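Local coordinates for homoserine dehydrogenase (Staphylococcus aureus M1064, PDB 4PG7), which catalyses the NAD(P)-dependent interconversion of homoserine and aspartate semialdehyde in the aspartic acid pathway of amino acid biosynthesis, at residues 194-197 with 198-202; 202-206 with 207-211. One frame throughout, in Å; residues are numbered along the deposited sequence.

Interaction 1. Residues 194-197 with 198-202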
loop_
_atom_site.group_PDB
_atom_site.type_symbol
_atom_site.label_atom_id
_atom_site.label_comp_id
_atom_site.label_asym_id
_atom_site.label_seq_id
_atom_site.Cartn_x
_atom_site.Cartn_y
_atom_site.Cartn_z
ATOM N N THR A 194 6.219 8.524 -28.769
ATOM C CA THR A 194 5.264 8.191 -29.810
ATOM C C THR A 194 4.029 9.036 -29.642
ATOM O O THR A 194 3.765 9.555 -28.558
ATOM C CB THR A 194 4.884 6.691 -29.744
ATOM O OG1 THR A 194 4.150 6.426 -28.548
ATOM C CG2 THR A 194 6.115 5.829 -29.718
ATOM N N THR A 195 3.212 9.087 -30.681
ATOM C CA THR A 195 1.905 9.722 -30.596
ATOM C C THR A 195 0.959 8.837 -29.837
ATOM O O THR A 195 1.214 7.628 -29.677
ATOM C CB THR A 195 1.268 9.901 -31.987
ATOM O OG1 THR A 195 1.093 8.612 -32.596
ATOM C CG2 THR A 195 2.138 10.783 -32.871
ATOM N N PHE A 196 -0.156 9.419 -29.405
ATOM C CA PHE A 196 -1.219 8.654 -28.740
ATOM C C PHE A 196 -1.671 7.473 -29.608
ATOM O O PHE A 196 -1.819 6.344 -29.127
ATOM C CB PHE A 196 -2.416 9.541 -28.387
ATOM C CG PHE A 196 -3.629 8.753 -28.001
ATOM C CD1 PHE A 196 -3.717 8.161 -26.743
ATOM C CD2 PHE A 196 -4.652 8.532 -28.914
ATOM C CE1 PHE A 196 -4.807 7.386 -26.400
ATOM C CE2 PHE A 196 -5.743 7.754 -28.573
ATOM C CZ PHE A 196 -5.819 7.186 -27.317
ATOM N N GLU A 197 -1.905 7.746 -30.894
ATOM C CA GLU A 197 -2.377 6.732 -31.830
ATOM C C GLU A 197 -1.404 5.536 -31.936
ATOM O O GLU A 197 -1.831 4.388 -31.936
ATOM C CB GLU A 197 -2.599 7.371 -33.220
ATOM C CG GLU A 197 -3.800 8.332 -33.328
ATOM C CD GLU A 197 -3.683 9.681 -32.558
ATOM O OE1 GLU A 197 -2.563 10.198 -32.238
ATOM O OE2 GLU A 197 -4.764 10.253 -32.267
ATOM N N GLU A 198 -0.120 5.827 -32.039
ATOM C CA GLU A 198 0.911 4.807 -32.106
ATOM C C GLU A 198 0.976 4.018 -30.805
ATOM O O GLU A 198 1.099 2.796 -30.828
ATOM C CB GLU A 198 2.274 5.433 -32.378
ATOM C CG GLU A 198 2.452 5.961 -33.792
ATOM C CD GLU A 198 3.683 6.863 -33.962
ATOM O OE1 GLU A 198 4.315 7.272 -32.955
ATOM O OE2 GLU A 198 4.012 7.203 -35.119
ATOM N N ALA A 199 0.855 4.716 -29.679
ATOM C CA ALA A 199 0.947 4.070 -28.367
ATOM C C ALA A 199 -0.251 3.174 -28.114
ATOM O O ALA A 199 -0.107 2.085 -27.570
ATOM C CB ALA A 199 1.081 5.111 -27.254
ATOM N N LEU A 200 -1.442 3.615 -28.525
ATOM C CA LEU A 200 -2.633 2.778 -28.401
ATOM C C LEU A 200 -2.531 1.532 -29.266
ATOM O O LEU A 200 -2.874 0.434 -28.833
ATOM C CB LEU A 200 -3.892 3.562 -28.789
ATOM C CG LEU A 200 -5.191 2.772 -28.904
ATOM C CD1 LEU A 200 -5.555 2.099 -27.584
ATOM C CD2 LEU A 200 -6.310 3.697 -29.371
ATOM N N ASP A 201 -2.083 1.684 -30.503
ATOM C CA ASP A 201 -1.921 0.495 -31.361
ATOM C C ASP A 201 -0.934 -0.489 -30.727
ATOM O O ASP A 201 -1.133 -1.712 -30.777
ATOM C CB ASP A 201 -1.454 0.895 -32.760
ATOM C CG ASP A 201 -2.574 1.543 -33.593
ATOM O OD1 ASP A 201 -3.777 1.479 -33.221
ATOM O OD2 ASP A 201 -2.246 2.086 -34.651
ATOM N N GLU A 202 0.146 0.041 -30.162
ATOM C CA GLU A 202 1.129 -0.814 -29.519
ATOM C C GLU A 202 0.479 -1.536 -28.330
ATOM O O GLU A 202 0.669 -2.745 -28.158
ATOM C CB GLU A 202 2.377 -0.025 -29.098
ATOM C CG GLU A 202 3.544 -0.889 -28.643
ATOM C CD GLU A 202 3.900 -1.953 -29.681
ATOM O OE1 GLU A 202 3.791 -3.147 -29.342
ATOM O OE2 GLU A 202 4.211 -1.614 -30.850
#
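Thr195 and Glu198 clasp each other at the start of helix 196-205 in a capping box, the reciprocal exchange by which a helix N-terminus satisfies amide groups that have no preceding turn to bond to. Thr195 is the N-cap: a chi1 of 61° swings its hydroxyl in over its own backbone to face the start of the helix, where Thr195 OG1 accepts from Glu198 N at 3.1 Å. The return bond is made by the glutamate, whose chain can be followed outward. Glu198 CB lies 3.4 Å from Thr195 OG1. CG, held beside the backbone N by a chi1 of -72°, passes the same hydroxyl oxygen, and the chain then runs extended (chi2 167°), carrying CD back toward the residues before the helix. At the tip Glu198 OE1 accepts from Thr195 N at 3.1 Å; the donor stands well above the carboxylate plane. Glu198 OE1 also touches Thr194 CB at 3.3 Å, so the carboxylate is packed as well as bonded. The first helical turn follows, with Ala199 N bonded to Thr195 O and Leu200 N to Phe196 O. One turn apart, the Phe196 and Leu200 side chains lie alongside each other, pointing the same way, and both reach Ile185 of helix 180-192. Their closest approach is between Phe196 CZ and Leu200 CD2, 4.1 Å apart, the methyl meeting the ring obliquely.

Interaction 2. Residues 202-206 with 207-211; sequences EAKRL and GFAEA
Gly207, the first residue to leave the helical path, turns its backbone back on the helix, Gly207 N bonding to Lys204 O at 3.3 Å. Its phi is positive, 96°, a conformation that suits glycine. Phe208 comes next: Phe208 N makes a weak, bent bond to Ala203 O at 2.9 Å, while ring atom Phe208 CD2 lies 3.8 Å from Leu206 CB. A Phe208 chi1 of -62° lays the ring back beside Leu206, and the ring also stacks with Phe184 of helix 180-192. Positive phi at Gly207 and paired bonds into the last turn make this a Schellman motif, the classic C-terminal end of a helix. Ala209 supplies a much straighter bond, from Ala209 N to Ala203 O at 3.1 Å, so that this carbonyl serves two successive amides. Ala209 CB packs on Ala203 CB at 3.9 Å, and Ala209 O receives a straight CA-H...O contact from Lys204. The loop then runs beside the extended Lys204 side chain: Glu210 O lies 3.4 Å from Lys204 CE, and beyond it Ala211 O takes a weak hydrogen bond from Lys204 NZ at 3.4 Å.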
loop_
_atom_site.group_PDB
_atom_site.type_symbol
_atom_site.label_atom_id
_atom_site.label_comp_id
_atom_site.label_asym_id
_atom_site.label_seq_id
_atom_site.Cartn_x
_atom_site.Cartn_y
_atom_site.Cartn_z
ATOM N N GLU A 202 0.146 0.041 -30.162
ATOM C CA GLU A 202 1.129 -0.814 -29.519
ATOM C C GLU A 202 0.479 -1.536 -28.330
ATOM O O GLU A 202 0.669 -2.745 -28.158
ATOM C CB GLU A 202 2.377 -0.025 -29.098
ATOM C CG GLU A 202 3.544 -0.889 -28.643
ATOM C CD GLU A 202 3.900 -1.953 -29.681
ATOM O OE1 GLU A 202 3.791 -3.147 -29.342
ATOM O OE2 GLU A 202 4.211 -1.614 -30.850
ATOM N N ALA A 203 -0.306 -0.817 -27.530
ATOM C CA ALA A 203 -0.998 -1.450 -26.404
ATOM C C ALA A 203 -1.946 -2.563 -26.862
ATOM O O ALA A 203 -2.084 -3.597 -26.176
ATOM C CB ALA A 203 -1.766 -0.431 -25.594
ATOM N N LYS A 204 -2.649 -2.327 -27.975
ATOM C CA LYS A 204 -3.460 -3.380 -28.584
ATOM C C LYS A 204 -2.619 -4.597 -28.945
ATOM O O LYS A 204 -2.968 -5.706 -28.575
ATOM C CB LYS A 204 -4.187 -2.872 -29.831
ATOM C CG LYS A 204 -5.417 -2.056 -29.487
ATOM C CD LYS A 204 -6.018 -1.403 -30.711
ATOM C CE LYS A 204 -7.308 -0.697 -30.339
ATOM N NZ LYS A 204 -7.822 0.078 -31.493
ATOM N N ARG A 205 -1.516 -4.396 -29.654
ATOM C CA ARG A 205 -0.667 -5.523 -30.070
ATOM C C ARG A 205 -0.066 -6.293 -28.880
ATOM O O ARG A 205 0.123 -7.512 -28.948
ATOM C CB ARG A 205 0.493 -5.076 -30.959
ATOM C CG ARG A 205 0.116 -4.548 -32.325
ATOM C CD ARG A 205 1.316 -4.333 -33.232
ATOM N NE ARG A 205 1.896 -3.068 -32.891
ATOM C CZ ARG A 205 1.652 -1.913 -33.504
ATOM N NH1 ARG A 205 0.895 -1.837 -34.594
ATOM N NH2 ARG A 205 2.231 -0.833 -33.046
ATOM N N LEU A 206 0.202 -5.577 -27.787
ATOM C CA LEU A 206 0.874 -6.175 -26.653
ATOM C C LEU A 206 -0.076 -6.829 -25.675
ATOM O O LEU A 206 0.386 -7.400 -24.708
ATOM C CB LEU A 206 1.738 -5.151 -25.939
ATOM C CG LEU A 206 2.956 -4.687 -26.706
ATOM C CD1 LEU A 206 3.662 -3.611 -25.887
ATOM C CD2 LEU A 206 3.905 -5.835 -27.005
ATOM N N GLY A 207 -1.385 -6.752 -25.921
ATOM C CA GLY A 207 -2.376 -7.365 -25.049
ATOM C C GLY A 207 -3.034 -6.463 -23.993
ATOM O O GLY A 207 -3.992 -6.870 -23.361
ATOM N N PHE A 208 -2.565 -5.233 -23.824
ATOM C CA PHE A 208 -3.126 -4.323 -22.786
ATOM C C PHE A 208 -4.469 -3.703 -23.131
ATOM O O PHE A 208 -5.423 -3.754 -22.338
ATOM C CB PHE A 208 -2.099 -3.263 -22.433
ATOM C CG PHE A 208 -0.872 -3.853 -21.848
ATOM C CD1 PHE A 208 -0.911 -4.383 -20.572
ATOM C CD2 PHE A 208 0.278 -3.992 -22.593
ATOM C CE1 PHE A 208 0.199 -4.983 -20.017
ATOM C CE2 PHE A 208 1.390 -4.612 -22.055
ATOM C CZ PHE A 208 1.354 -5.102 -20.760
ATOM N N ALA A 209 -4.583 -3.170 -24.333
ATOM C CA ALA A 209 -5.826 -2.573 -24.761
ATOM C C ALA A 209 -6.591 -3.595 -25.556
ATOM O O ALA A 209 -5.985 -4.394 -26.263
ATOM C CB ALA A 209 -5.553 -1.342 -25.611
ATOM N N GLU A 210 -7.919 -3.515 -25.485
ATOM C CA GLU A 210 -8.808 -4.319 -26.303
ATOM C C GLU A 210 -9.161 -3.558 -27.584
ATOM O O GLU A 210 -8.812 -2.380 -27.745
ATOM C CB GLU A 210 -10.054 -4.681 -25.469
ATOM C CG GLU A 210 -9.716 -5.544 -24.254
ATOM C CD GLU A 210 -10.739 -5.466 -23.127
ATOM O OE1 GLU A 210 -11.921 -5.161 -23.390
ATOM O OE2 GLU A 210 -10.354 -5.717 -21.963
ATOM N N ALA A 211 -9.841 -4.241 -28.504
ATOM C CA ALA A 211 -10.108 -3.726 -29.858
ATOM C C ALA A 211 -10.916 -2.449 -29.846
ATOM O O ALA A 211 -10.679 -1.526 -30.640
ATOM C CB ALA A 211 -10.829 -4.786 -30.672
#

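Interactions 1 and 2 treat the two ends of one helix, 196-205, and illustrate how differently its termini are closed. At 194-202 side-chain oxygens take two amides, those of Thr195 and Glu198; at 202-211 amides of the departing loop bond to the carbonyls of Ala203 and Lys204. Both are partly buried, with one side against helix 180-192 and the polar, charged side chains mostly on the outer side. Phe196 and Ala199 belong to the buried side of interaction 1, Ala203 and Ala209 to that of interaction 2. The two contacts share Glu202, which pairs with Arg205 in a surface salt bridge, and they meet directly where Leu200 CD1 packs on Ala209 CB at 4.0 Å.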